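Local structure of reducing-end xylose-releasing exo-oligoxylanase Rex8A (Paenibacillus barcinonensis, 6SUD) at residues Tyr98-Glu103 against Asp108-His113; Glu70-Gly75 against Trp92-Thr97; Pro125-Glu130 against Asp174-Pro179. The protein hydrolyses xylooligosaccharides as an exo-oligoxylanase, releasing xylose from their reducing ends and taking part in xylan breakdown. The protein carries 1 engineered substitution. All blocks are in the same frame, centred on the assembly; numbering follows the deposited sequence.

Contact 1. Residues Tyr98-Glu103 against Asp108-His113; sequences YMQHTE and DYFAWH
Gln100 and Phe110 face each other in a single antiparallel bridge, their CA atoms 4.1 Å apart. They are a non-hydrogen-bonded pair, and the backbone bonds lie to each side of them. Ala111 N donates to Met99 O over 2.9 Å, and His101 N donates to Tyr109 O over 2.8 Å. Between the two bonds, Phe110 CA approaches Met99 O and Gln100 CA approaches Tyr109 O in paired CA-H...O contacts. Asp108 N closes the loop by bonding His101 O, and a water joins that oxygen to Asp108 OD1.

One side-chain bond crosses the contact. Gln100 NE2 gives a straight bond of 3.0 Å to Asp108 O, at 172° and within the amide plane of the glutamine. Gln100 has CG anti to its own N (chi1 -168°) and runs on extended, which carries the amide this far.

The same chain also packs on a ring. Gln100 CG lies over one face of the Phe110 ring, 4.2 Å from its centroid, in a CH-pi contact. Its amide plane is only 14° from the ring plane. Met99 CB meets the edge of this ring at CD2, 4.1 Å away. Met99 CE rests against a backbone oxygen, Ala111 O, 3.4 Å off. His101 NE2 comes near Ala111 CB but is hydrogen-bonded to Pro123 O.

The contact folds the end of helix 85-99 against the approach to strand 113-114, which includes Trp112 of the xylose pocket. Phe110 packs on Ile160 of helix 153-170 and meets the Phe133 ring of helix 127-144. Ala111 touches strand 120-122.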
loop_
_atom_site.group_PDB
_atom_site.type_symbol
_atom_site.label_atom_id
_atom_site.label_comp_id
_atom_site.label_asym_id
_atom_site.label_seq_id
_atom_site.Cartn_x
_atom_site.Cartn_y
_atom_site.Cartn_z
ATOM N N TYR A 98 -16.965 -12.993 0.145
ATOM C CA TYR A 98 -17.863 -11.933 -0.389
ATOM C C TYR A 98 -17.314 -11.251 -1.647
ATOM O O TYR A 98 -18.133 -10.831 -2.485
ATOM C CB TYR A 98 -18.170 -10.903 0.694
ATOM C CG TYR A 98 -18.962 -11.456 1.848
ATOM C CD1 TYR A 98 -20.154 -12.136 1.642
ATOM C CD2 TYR A 98 -18.526 -11.281 3.151
ATOM C CE1 TYR A 98 -20.890 -12.631 2.705
ATOM C CE2 TYR A 98 -19.251 -11.767 4.222
ATOM C CZ TYR A 98 -20.438 -12.441 3.999
ATOM O OH TYR A 98 -21.136 -12.923 5.068
ATOM N N MET A 99 -15.992 -11.130 -1.785
ATOM C CA MET A 99 -15.398 -10.173 -2.757
ATOM C C MET A 99 -14.793 -10.889 -3.970
ATOM O O MET A 99 -14.908 -10.313 -5.074
ATOM C CB MET A 99 -14.356 -9.293 -2.070
ATOM C CG MET A 99 -14.973 -8.485 -0.936
ATOM S SD MET A 99 -13.752 -7.460 -0.116
ATOM C CE MET A 99 -13.959 -5.915 -0.999
ATOM N N GLN A 100 -14.180 -12.064 -3.799
ATOM C CA GLN A 100 -13.451 -12.745 -4.907
ATOM C C GLN A 100 -14.472 -13.344 -5.880
ATOM O O GLN A 100 -15.354 -14.090 -5.439
ATOM C CB GLN A 100 -12.501 -13.839 -4.418
ATOM C CG GLN A 100 -11.539 -14.327 -5.502
ATOM C CD GLN A 100 -10.503 -15.297 -4.989
ATOM O OE1 GLN A 100 -10.778 -16.130 -4.118
ATOM N NE2 GLN A 100 -9.298 -15.192 -5.533
ATOM N N HIS A 101 -14.322 -13.033 -7.166
ATOM C CA HIS A 101 -15.155 -13.563 -8.277
ATOM C C HIS A 101 -14.804 -15.030 -8.558
ATOM O O HIS A 101 -13.606 -15.349 -8.660
ATOM C CB HIS A 101 -14.955 -12.715 -9.530
ATOM C CG HIS A 101 -15.498 -11.334 -9.425
ATOM N ND1 HIS A 101 -16.858 -11.071 -9.445
ATOM C CD2 HIS A 101 -14.879 -10.136 -9.331
ATOM C CE1 HIS A 101 -17.050 -9.769 -9.362
ATOM N NE2 HIS A 101 -15.852 -9.169 -9.291
ATOM N N THR A 102 -15.815 -15.886 -8.731
ATOM C CA THR A 102 -15.617 -17.331 -9.022
ATOM C C THR A 102 -15.748 -17.603 -10.525
ATOM O O THR A 102 -15.304 -18.688 -10.953
ATOM C CB THR A 102 -16.572 -18.208 -8.203
ATOM O OG1 THR A 102 -17.915 -17.874 -8.546
ATOM C CG2 THR A 102 -16.374 -18.048 -6.714
ATOM N N GLU A 103 -16.321 -16.669 -11.292
ATOM C CA GLU A 103 -16.551 -16.836 -12.754
ATOM C C GLU A 103 -16.520 -15.481 -13.465
ATOM O O GLU A 103 -16.612 -14.438 -12.787
ATOM C CB GLU A 103 -17.882 -17.551 -13.019
ATOM C CG GLU A 103 -19.119 -16.698 -12.802
ATOM C CD GLU A 103 -19.607 -16.548 -11.371
ATOM O OE1 GLU A 103 -18.854 -16.914 -10.449
ATOM O OE2 GLU A 103 -20.741 -16.055 -11.183
ATOM N N ASP A 108 -11.344 -14.657 -10.082
ATOM C CA ASP A 108 -10.175 -14.730 -9.158
ATOM C C ASP A 108 -9.742 -13.322 -8.728
ATOM O O ASP A 108 -8.986 -13.229 -7.755
ATOM C CB ASP A 108 -9.006 -15.518 -9.759
ATOM C CG ASP A 108 -9.350 -16.951 -10.140
ATOM O OD1 ASP A 108 -10.329 -17.484 -9.586
ATOM O OD2 ASP A 108 -8.625 -17.525 -10.984
ATOM N N TYR A 109 -10.189 -12.269 -9.423
ATOM C CA TYR A 109 -10.093 -10.865 -8.931
ATOM C C TYR A 109 -11.119 -10.637 -7.813
ATOM O O TYR A 109 -12.029 -11.473 -7.604
ATOM C CB TYR A 109 -10.336 -9.848 -10.051
ATOM C CG TYR A 109 -9.339 -9.806 -11.185
ATOM C CD1 TYR A 109 -8.048 -10.298 -11.067
ATOM C CD2 TYR A 109 -9.681 -9.184 -12.373
ATOM C CE1 TYR A 109 -7.141 -10.196 -12.110
ATOM C CE2 TYR A 109 -8.794 -9.082 -13.428
ATOM C CZ TYR A 109 -7.511 -9.579 -13.292
ATOM O OH TYR A 109 -6.627 -9.467 -14.330
ATOM N N PHE A 110 -10.980 -9.510 -7.111
ATOM C CA PHE A 110 -11.858 -9.085 -5.988
ATOM C C PHE A 110 -12.638 -7.848 -6.420
ATOM O O PHE A 110 -12.031 -6.944 -7.019
ATOM C CB PHE A 110 -11.031 -8.786 -4.739
ATOM C CG PHE A 110 -10.226 -9.968 -4.265
ATOM C CD1 PHE A 110 -9.028 -10.300 -4.878
ATOM C CD2 PHE A 110 -10.702 -10.776 -3.244
ATOM C CE1 PHE A 110 -8.300 -11.406 -4.459
ATOM C CE2 PHE A 110 -9.973 -11.875 -2.818
ATOM C CZ PHE A 110 -8.770 -12.182 -3.426
ATOM N N ALA A 111 -13.944 -7.850 -6.191
ATOM C CA ALA A 111 -14.824 -6.677 -6.399
ATOM C C ALA A 111 -14.274 -5.543 -5.527
ATOM O O ALA A 111 -13.923 -5.817 -4.372
ATOM C CB ALA A 111 -16.249 -7.038 -6.047
ATOM N N TRP A 112 -14.067 -4.353 -6.080
ATOM C CA TRP A 112 -13.206 -3.354 -5.396
ATOM C C TRP A 112 -13.908 -2.860 -4.125
ATOM O O TRP A 112 -13.213 -2.408 -3.215
ATOM C CB TRP A 112 -12.784 -2.203 -6.311
ATOM C CG TRP A 112 -13.812 -1.157 -6.618
ATOM C CD1 TRP A 112 -14.689 -1.161 -7.660
ATOM C CD2 TRP A 112 -14.016 0.101 -5.939
ATOM N NE1 TRP A 112 -15.436 -0.016 -7.667
ATOM C CE2 TRP A 112 -15.050 0.775 -6.618
ATOM C CE3 TRP A 112 -13.448 0.703 -4.812
ATOM C CZ2 TRP A 112 -15.522 2.026 -6.217
ATOM C CZ3 TRP A 112 -13.909 1.937 -4.415
ATOM C CH2 TRP A 112 -14.921 2.592 -5.121
ATOM N N HIS A 113 -15.234 -2.929 -4.044
ATOM C CA HIS A 113 -15.932 -2.485 -2.813
ATOM C C HIS A 113 -17.262 -3.211 -2.655
ATOM O O HIS A 113 -17.836 -3.648 -3.655
ATOM C CB HIS A 113 -16.022 -0.949 -2.753
ATOM C CG HIS A 113 -17.105 -0.322 -3.566
ATOM N ND1 HIS A 113 -17.807 0.789 -3.129
ATOM C CD2 HIS A 113 -17.584 -0.602 -4.796
ATOM C CE1 HIS A 113 -18.699 1.130 -4.038
ATOM N NE2 HIS A 113 -18.558 0.315 -5.082
HETATM O O HOH W 1 -12.467 -17.649 -7.385
#

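Contact 2. Residues Glu70-Gly75 against Trp92-Thr97; sequences EGMSYG and WNYAYT. With XYP (beta-D-xylopyranose), chain J; XYP (beta-D-xylopyranose), chain K.
The Tyr94 ring receives Met72 obliquely, neither squarely over a face nor at the edge. Met72 CE is 3.5 Å from Tyr94 CD1, and Met72 SD stands 4.9 Å from the ring centroid in a Met-aromatic contact. Tyr98 meets Tyr94 edge-to-face, and Val67 also touches it. Tyr94 OH is hydrogen-bonded to Pro116 O, which fixes the far end of the ring. Within its own helix, Trp92 carries Tyr96 CB over the centre of one face.

Met72 bends at chi2 and chi3 (-58° and -64°). This folds its methyl across the Tyr94 side chain and to within 4.1 Å of Ala95 N.

Glu70 points to the sugars instead. Its OE1 accepts from O3 of the chain J xylose over 2.7 Å, and its OE2 accepts from O4 of that sugar over 2.8 Å. Tyr360 OH also bonds OE1. With a leucine in place of Glu70, O3 and O4 of this xylose would probably lose these two acceptors, and Tyr360 OH its bond to the carboxylate.

The contact joins consecutive helices, 69-81 and 85-99, in the (alpha/alpha)6 barrel known for glycoside hydrolase family 8. Glu70, the inferred proton donor, sits near the start of helix 69-81, at the active site.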
loop_
_atom_site.group_PDB
_atom_site.type_symbol
_atom_site.label_atom_id
_atom_site.label_comp_id
_atom_site.label_asym_id
_atom_site.label_seq_id
_atom_site.Cartn_x
_atom_site.Cartn_y
_atom_site.Cartn_z
ATOM N N GLU A 70 -8.813 -2.486 -1.168
ATOM C CA GLU A 70 -7.655 -1.730 -0.616
ATOM C C GLU A 70 -7.557 -1.998 0.898
ATOM O O GLU A 70 -6.495 -2.457 1.376
ATOM C CB GLU A 70 -7.853 -0.250 -0.947
ATOM C CG GLU A 70 -6.957 0.724 -0.185
ATOM C CD GLU A 70 -7.467 2.155 -0.266
ATOM O OE1 GLU A 70 -8.548 2.425 0.315
ATOM O OE2 GLU A 70 -6.829 2.987 -0.980
ATOM N N GLY A 71 -8.621 -1.681 1.640
ATOM C CA GLY A 71 -8.602 -1.739 3.116
ATOM C C GLY A 71 -8.506 -3.162 3.633
ATOM O O GLY A 71 -7.785 -3.381 4.617
ATOM N N MET A 72 -9.204 -4.094 2.993
ATOM C CA MET A 72 -9.154 -5.539 3.351
ATOM C C MET A 72 -7.704 -6.028 3.208
ATOM O O MET A 72 -7.173 -6.635 4.153
ATOM C CB MET A 72 -10.091 -6.364 2.468
ATOM C CG MET A 72 -11.566 -6.058 2.666
ATOM S SD MET A 72 -12.162 -6.284 4.374
ATOM C CE MET A 72 -11.933 -8.045 4.586
ATOM N N SER A 73 -7.090 -5.788 2.049
ATOM C CA SER A 73 -5.697 -6.205 1.750
ATOM C C SER A 73 -4.720 -5.501 2.694
ATOM O O SER A 73 -3.762 -6.150 3.124
ATOM C CB SER A 73 -5.359 -5.989 0.292
ATOM O OG SER A 73 -5.276 -4.609 -0.013
ATOM N N TYR A 74 -4.954 -4.226 3.019
ATOM C CA TYR A 74 -4.148 -3.456 4.006
ATOM C C TYR A 74 -4.250 -4.126 5.375
ATOM O O TYR A 74 -3.214 -4.352 6.002
ATOM C CB TYR A 74 -4.626 -2.011 4.137
ATOM C CG TYR A 74 -4.176 -1.065 3.054
ATOM C CD1 TYR A 74 -3.231 -1.437 2.119
ATOM C CD2 TYR A 74 -4.695 0.214 2.980
ATOM C CE1 TYR A 74 -2.817 -0.558 1.134
ATOM C CE2 TYR A 74 -4.276 1.117 2.016
ATOM C CZ TYR A 74 -3.343 0.719 1.081
ATOM O OH TYR A 74 -2.929 1.575 0.095
ATOM N N GLY A 75 -5.468 -4.434 5.824
ATOM C CA GLY A 75 -5.662 -5.092 7.131
ATOM C C GLY A 75 -4.934 -6.425 7.202
ATOM O O GLY A 75 -4.336 -6.732 8.234
ATOM N N TRP A 92 -9.284 -12.289 5.592
ATOM C CA TRP A 92 -9.122 -13.105 4.358
ATOM C C TRP A 92 -10.429 -13.850 4.059
ATOM O O TRP A 92 -10.858 -13.882 2.876
ATOM C CB TRP A 92 -7.926 -14.052 4.446
ATOM C CG TRP A 92 -7.827 -14.974 3.268
ATOM C CD1 TRP A 92 -7.778 -16.337 3.298
ATOM C CD2 TRP A 92 -7.837 -14.606 1.876
ATOM N NE1 TRP A 92 -7.718 -16.841 2.027
ATOM C CE2 TRP A 92 -7.766 -15.807 1.131
ATOM C CE3 TRP A 92 -7.903 -13.386 1.184
ATOM C CZ2 TRP A 92 -7.742 -15.823 -0.264
ATOM C CZ3 TRP A 92 -7.883 -13.400 -0.192
ATOM C CH2 TRP A 92 -7.805 -14.605 -0.904
ATOM N N ASN A 93 -11.044 -14.435 5.082
ATOM C CA ASN A 93 -12.285 -15.230 4.916
ATOM C C ASN A 93 -13.381 -14.325 4.353
ATOM O O ASN A 93 -14.080 -14.765 3.414
ATOM C CB ASN A 93 -12.694 -15.926 6.213
ATOM C CG ASN A 93 -13.700 -17.027 5.968
ATOM O OD1 ASN A 93 -13.811 -17.551 4.851
ATOM N ND2 ASN A 93 -14.425 -17.391 7.007
ATOM N N TYR A 94 -13.526 -13.107 4.897
ATOM C CA TYR A 94 -14.467 -12.084 4.375
ATOM C C TYR A 94 -14.180 -11.823 2.881
ATOM O O TYR A 94 -15.125 -11.929 2.082
ATOM C CB TYR A 94 -14.421 -10.821 5.241
ATOM C CG TYR A 94 -15.416 -9.757 4.861
ATOM C CD1 TYR A 94 -15.226 -8.951 3.748
ATOM C CD2 TYR A 94 -16.559 -9.550 5.618
ATOM C CE1 TYR A 94 -16.145 -7.971 3.402
ATOM C CE2 TYR A 94 -17.480 -8.566 5.295
ATOM C CZ TYR A 94 -17.272 -7.772 4.183
ATOM O OH TYR A 94 -18.196 -6.815 3.870
ATOM N N ALA A 95 -12.939 -11.489 2.507
ATOM C CA ALA A 95 -12.541 -11.183 1.109
ATOM C C ALA A 95 -12.851 -12.397 0.218
ATOM O O ALA A 95 -13.434 -12.228 -0.863
ATOM C CB ALA A 95 -11.070 -10.818 1.024
ATOM N N TYR A 96 -12.453 -13.585 0.672
ATOM C CA TYR A 96 -12.614 -14.865 -0.069
ATOM C C TYR A 96 -14.110 -15.125 -0.310
ATOM O O TYR A 96 -14.519 -15.440 -1.453
ATOM C CB TYR A 96 -11.954 -16.012 0.700
ATOM C CG TYR A 96 -12.312 -17.380 0.181
ATOM C CD1 TYR A 96 -11.732 -17.878 -0.974
ATOM C CD2 TYR A 96 -13.251 -18.166 0.833
ATOM C CE1 TYR A 96 -12.067 -19.130 -1.462
ATOM C CE2 TYR A 96 -13.587 -19.425 0.362
ATOM C CZ TYR A 96 -12.988 -19.911 -0.786
ATOM O OH TYR A 96 -13.326 -21.145 -1.269
ATOM N N THR A 97 -14.914 -14.971 0.741
ATOM C CA THR A 97 -16.362 -15.321 0.764
ATOM C C THR A 97 -17.193 -14.299 -0.030
ATOM O O THR A 97 -18.071 -14.733 -0.800
ATOM C CB THR A 97 -16.853 -15.460 2.212
ATOM O OG1 THR A 97 -16.149 -16.558 2.803
ATOM C CG2 THR A 97 -18.342 -15.698 2.314
HETATM O O1 XYP J . -10.716 9.031 0.924
HETATM C C1 XYP J . -9.765 8.106 0.380
HETATM C C2 XYP J . -10.463 6.757 0.224
HETATM C C3 XYP J . -9.455 5.771 -0.297
HETATM C C4 XYP J . -8.933 6.233 -1.639
HETATM C C5 XYP J . -8.378 7.647 -1.541
HETATM O O2 XYP J . -11.010 6.236 1.452
HETATM O O3 XYP J . -10.070 4.488 -0.424
HETATM O O4 XYP J . -7.930 5.291 -2.034
HETATM O O5 XYP J . -9.324 8.538 -0.925
HETATM O O1 XYP K . -10.866 4.867 -3.806
HETATM C C1 XYP K . -10.063 3.749 -4.249
HETATM C C2 XYP K . -8.558 3.965 -4.076
HETATM C C3 XYP K . -7.749 2.817 -4.668
HETATM C C4 XYP K . -8.558 1.528 -4.580
HETATM C C5 XYP K . -9.468 1.593 -3.359
HETATM O O2 XYP K . -8.138 5.216 -4.633
HETATM O O3 XYP K . -6.501 2.751 -3.957
HETATM O O4 XYP K . -9.350 1.391 -5.763
HETATM O O5 XYP K . -10.456 2.616 -3.475
#

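Contact 3. Residues Pro125-Glu130 against Asp174-Pro179; sequences PAPDGE and DPMWEP. With XYP (beta-D-xylopyranose), chain K.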
loop_
_atom_site.group_PDB
_atom_site.type_symbol
_atom_site.label_atom_id
_atom_site.label_comp_id
_atom_site.label_asym_id
_atom_site.label_seq_id
_atom_site.Cartn_x
_atom_site.Cartn_y
_atom_site.Cartn_z
ATOM N N PRO A 125 -12.478 -4.708 -10.318
ATOM C CA PRO A 125 -11.404 -4.737 -9.327
ATOM C C PRO A 125 -10.492 -3.498 -9.295
ATOM O O PRO A 125 -10.505 -2.704 -10.220
ATOM C CB PRO A 125 -10.614 -5.945 -9.824
ATOM C CG PRO A 125 -10.642 -5.767 -11.327
ATOM C CD PRO A 125 -12.047 -5.276 -11.609
ATOM N N ALA A 126 -9.711 -3.387 -8.222
ATOM C CA ALA A 126 -8.683 -2.354 -7.990
ATOM C C ALA A 126 -7.339 -3.053 -7.802
ATOM O O ALA A 126 -7.096 -3.636 -6.750
ATOM C CB ALA A 126 -9.054 -1.523 -6.788
ATOM N N PRO A 127 -6.455 -3.059 -8.824
ATOM C CA PRO A 127 -5.199 -3.809 -8.763
ATOM C C PRO A 127 -4.322 -3.607 -7.515
ATOM O O PRO A 127 -3.609 -4.523 -7.187
ATOM C CB PRO A 127 -4.425 -3.321 -10.002
ATOM C CG PRO A 127 -5.487 -2.862 -10.973
ATOM C CD PRO A 127 -6.669 -2.426 -10.133
ATOM N N ASP A 128 -4.370 -2.453 -6.836
ATOM C CA ASP A 128 -3.559 -2.273 -5.599
ATOM C C ASP A 128 -4.100 -3.203 -4.507
ATOM O O ASP A 128 -3.346 -3.527 -3.545
ATOM C CB ASP A 128 -3.498 -0.826 -5.108
ATOM C CG ASP A 128 -4.835 -0.171 -4.815
ATOM O OD1 ASP A 128 -5.861 -0.566 -5.442
ATOM O OD2 ASP A 128 -4.837 0.758 -3.967
ATOM N N GLY A 129 -5.362 -3.606 -4.622
ATOM C CA GLY A 129 -5.942 -4.626 -3.731
ATOM C C GLY A 129 -5.277 -5.971 -3.961
ATOM O O GLY A 129 -4.648 -6.508 -3.029
ATOM N N GLU A 130 -5.379 -6.483 -5.186
ATOM C CA GLU A 130 -4.829 -7.805 -5.595
ATOM C C GLU A 130 -3.352 -7.932 -5.190
ATOM O O GLU A 130 -2.984 -8.949 -4.593
ATOM C CB GLU A 130 -5.020 -8.024 -7.103
ATOM C CG GLU A 130 -6.384 -8.599 -7.488
ATOM C CD GLU A 130 -7.608 -7.710 -7.306
ATOM O OE1 GLU A 130 -7.464 -6.585 -6.817
ATOM O OE2 GLU A 130 -8.702 -8.125 -7.689
ATOM N N ASP A 174 -9.267 -9.096 -18.905
ATOM C CA ASP A 174 -8.009 -8.371 -19.201
ATOM C C ASP A 174 -7.066 -8.517 -18.020
ATOM O O ASP A 174 -7.511 -8.487 -16.876
ATOM C CB ASP A 174 -8.253 -6.882 -19.454
ATOM C CG ASP A 174 -9.159 -6.595 -20.639
ATOM O OD1 ASP A 174 -8.679 -6.722 -21.788
ATOM O OD2 ASP A 174 -10.341 -6.272 -20.401
ATOM N N PRO A 175 -5.742 -8.632 -18.264
ATOM C CA PRO A 175 -4.773 -8.695 -17.175
ATOM C C PRO A 175 -4.628 -7.330 -16.489
ATOM O O PRO A 175 -5.063 -6.317 -17.037
ATOM C CB PRO A 175 -3.472 -9.114 -17.867
ATOM C CG PRO A 175 -3.622 -8.590 -19.283
ATOM C CD PRO A 175 -5.102 -8.682 -19.593
ATOM N N MET A 176 -4.038 -7.330 -15.298
ATOM C CA MET A 176 -3.838 -6.094 -14.502
ATOM C C MET A 176 -2.479 -5.474 -14.810
ATOM O O MET A 176 -2.280 -4.291 -14.467
ATOM C CB MET A 176 -3.962 -6.392 -13.010
ATOM C CG MET A 176 -5.397 -6.409 -12.583
ATOM S SD MET A 176 -5.546 -6.827 -10.852
ATOM C CE MET A 176 -7.316 -6.590 -10.695
ATOM N N TRP A 177 -1.597 -6.221 -15.475
ATOM C CA TRP A 177 -0.306 -5.692 -15.982
ATOM C C TRP A 177 -0.379 -5.595 -17.508
ATOM O O TRP A 177 -0.954 -6.511 -18.123
ATOM C CB TRP A 177 0.864 -6.566 -15.510
ATOM C CG TRP A 177 1.392 -6.164 -14.169
ATOM C CD1 TRP A 177 2.539 -5.464 -13.915
ATOM C CD2 TRP A 177 0.781 -6.412 -12.889
ATOM N NE1 TRP A 177 2.677 -5.261 -12.566
ATOM C CE2 TRP A 177 1.623 -5.840 -11.915
ATOM C CE3 TRP A 177 -0.381 -7.074 -12.470
ATOM C CZ2 TRP A 177 1.320 -5.888 -10.553
ATOM C CZ3 TRP A 177 -0.670 -7.130 -11.124
ATOM C CH2 TRP A 177 0.171 -6.541 -10.181
ATOM N N GLU A 178 0.134 -4.502 -18.077
ATOM C CA GLU A 178 0.291 -4.372 -19.553
ATOM C C GLU A 178 1.495 -5.220 -19.952
ATOM O O GLU A 178 2.605 -4.955 -19.496
ATOM C CB GLU A 178 0.427 -2.906 -19.964
ATOM C CG GLU A 178 0.780 -2.703 -21.435
ATOM C CD GLU A 178 -0.025 -3.512 -22.445
ATOM O OE1 GLU A 178 -1.276 -3.471 -22.383
ATOM O OE2 GLU A 178 0.610 -4.186 -23.305
ATOM N N PRO A 179 1.322 -6.285 -20.772
ATOM C CA PRO A 179 2.436 -7.169 -21.107
ATOM C C PRO A 179 3.572 -6.453 -21.853
ATOM O O PRO A 179 4.696 -6.843 -21.667
ATOM C CB PRO A 179 1.792 -8.249 -21.998
ATOM C CG PRO A 179 0.327 -8.191 -21.643
ATOM C CD PRO A 179 0.061 -6.721 -21.394
HETATM O O1 XYP K . -10.866 4.867 -3.806
HETATM C C1 XYP K . -10.063 3.749 -4.249
HETATM C C2 XYP K . -8.558 3.965 -4.076
HETATM C C3 XYP K . -7.749 2.817 -4.668
HETATM C C4 XYP K . -8.558 1.528 -4.580
HETATM C C5 XYP K . -9.468 1.593 -3.359
HETATM O O2 XYP K . -8.138 5.216 -4.633
HETATM O O3 XYP K . -6.501 2.751 -3.957
HETATM O O4 XYP K . -9.350 1.391 -5.763
HETATM O O5 XYP K . -10.456 2.616 -3.475
#
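Met176 pushes its side chain between Pro125, Pro127 and Glu130. Its CG is anti to the carbonyl carbon, and beyond CG the chain is fully extended (chi2 178°). That straight course places the sulfur beside Pro127 and the methyl between Pro125 and the Glu130 carboxylate. Met176 SD lies 3.8 Å from Pro127 CB. Met176 CE comes within 3.5 Å of both CB and CG of Pro125, tighter than usual carbon contact. The methionine crosses the two prolines at a slant but meets Glu130 at about a right angle.

Glu130 is bent at chi2 (69°), which turns its carboxylate back along the start of the helix. Glu130 CD is then 3.6 Å from Met176 CE. Glu130 OE2 accepts from Phe110 N. Glu130 OE1 sits 3.0 Å from Ala126 O, two acceptors close together, which may raise the affinity of this buried acid for a proton.

Helix 127-144 starts at about this point, and Gly129 N bonds Ala126 O. In this (alpha/alpha)6 barrel enzyme the start of that helix lines the xylose pocket on one side and takes Met176 on the other.

The CB of Asp128 points away from residues 174-179. Its CG falls between N and the carbonyl carbon (chi1 58°), the crowded position, and its OD2 accepts from O3 of the chain K xylose over 2.6 Å. Ala126 CB approaches O4 of the same sugar, 3.1 Å away. Asp265, Arg268 and Glu70 also bond this xylose. Beyond Met176, the Trp177 ring packs edge-to-face with Trp218, and Ile184 of the paired strand touches Pro127.

From the N terminus the three contacts come in series; none nests in or crosses another. Contact 2 closes first, over the 16 residues that finish helix 69-81 and begin helix 85-99. Contact 1 follows at the end of helix 85-99 and closes a short loop of four residues. Contact 3 closes the longest span, 43 residues that include most of helix 127-144 and all of helix 153-170. Contacts 1 and 2 share helix 85-99: Gln100 N probably bonds Ala95 O, and Met99 packs on Met72. Contacts 1 and 3 meet where Tyr109 OH probably bonds Asp174 O. Contacts 2 and 3 converge on the chain K xylose, with Ser73 packed against Gly129.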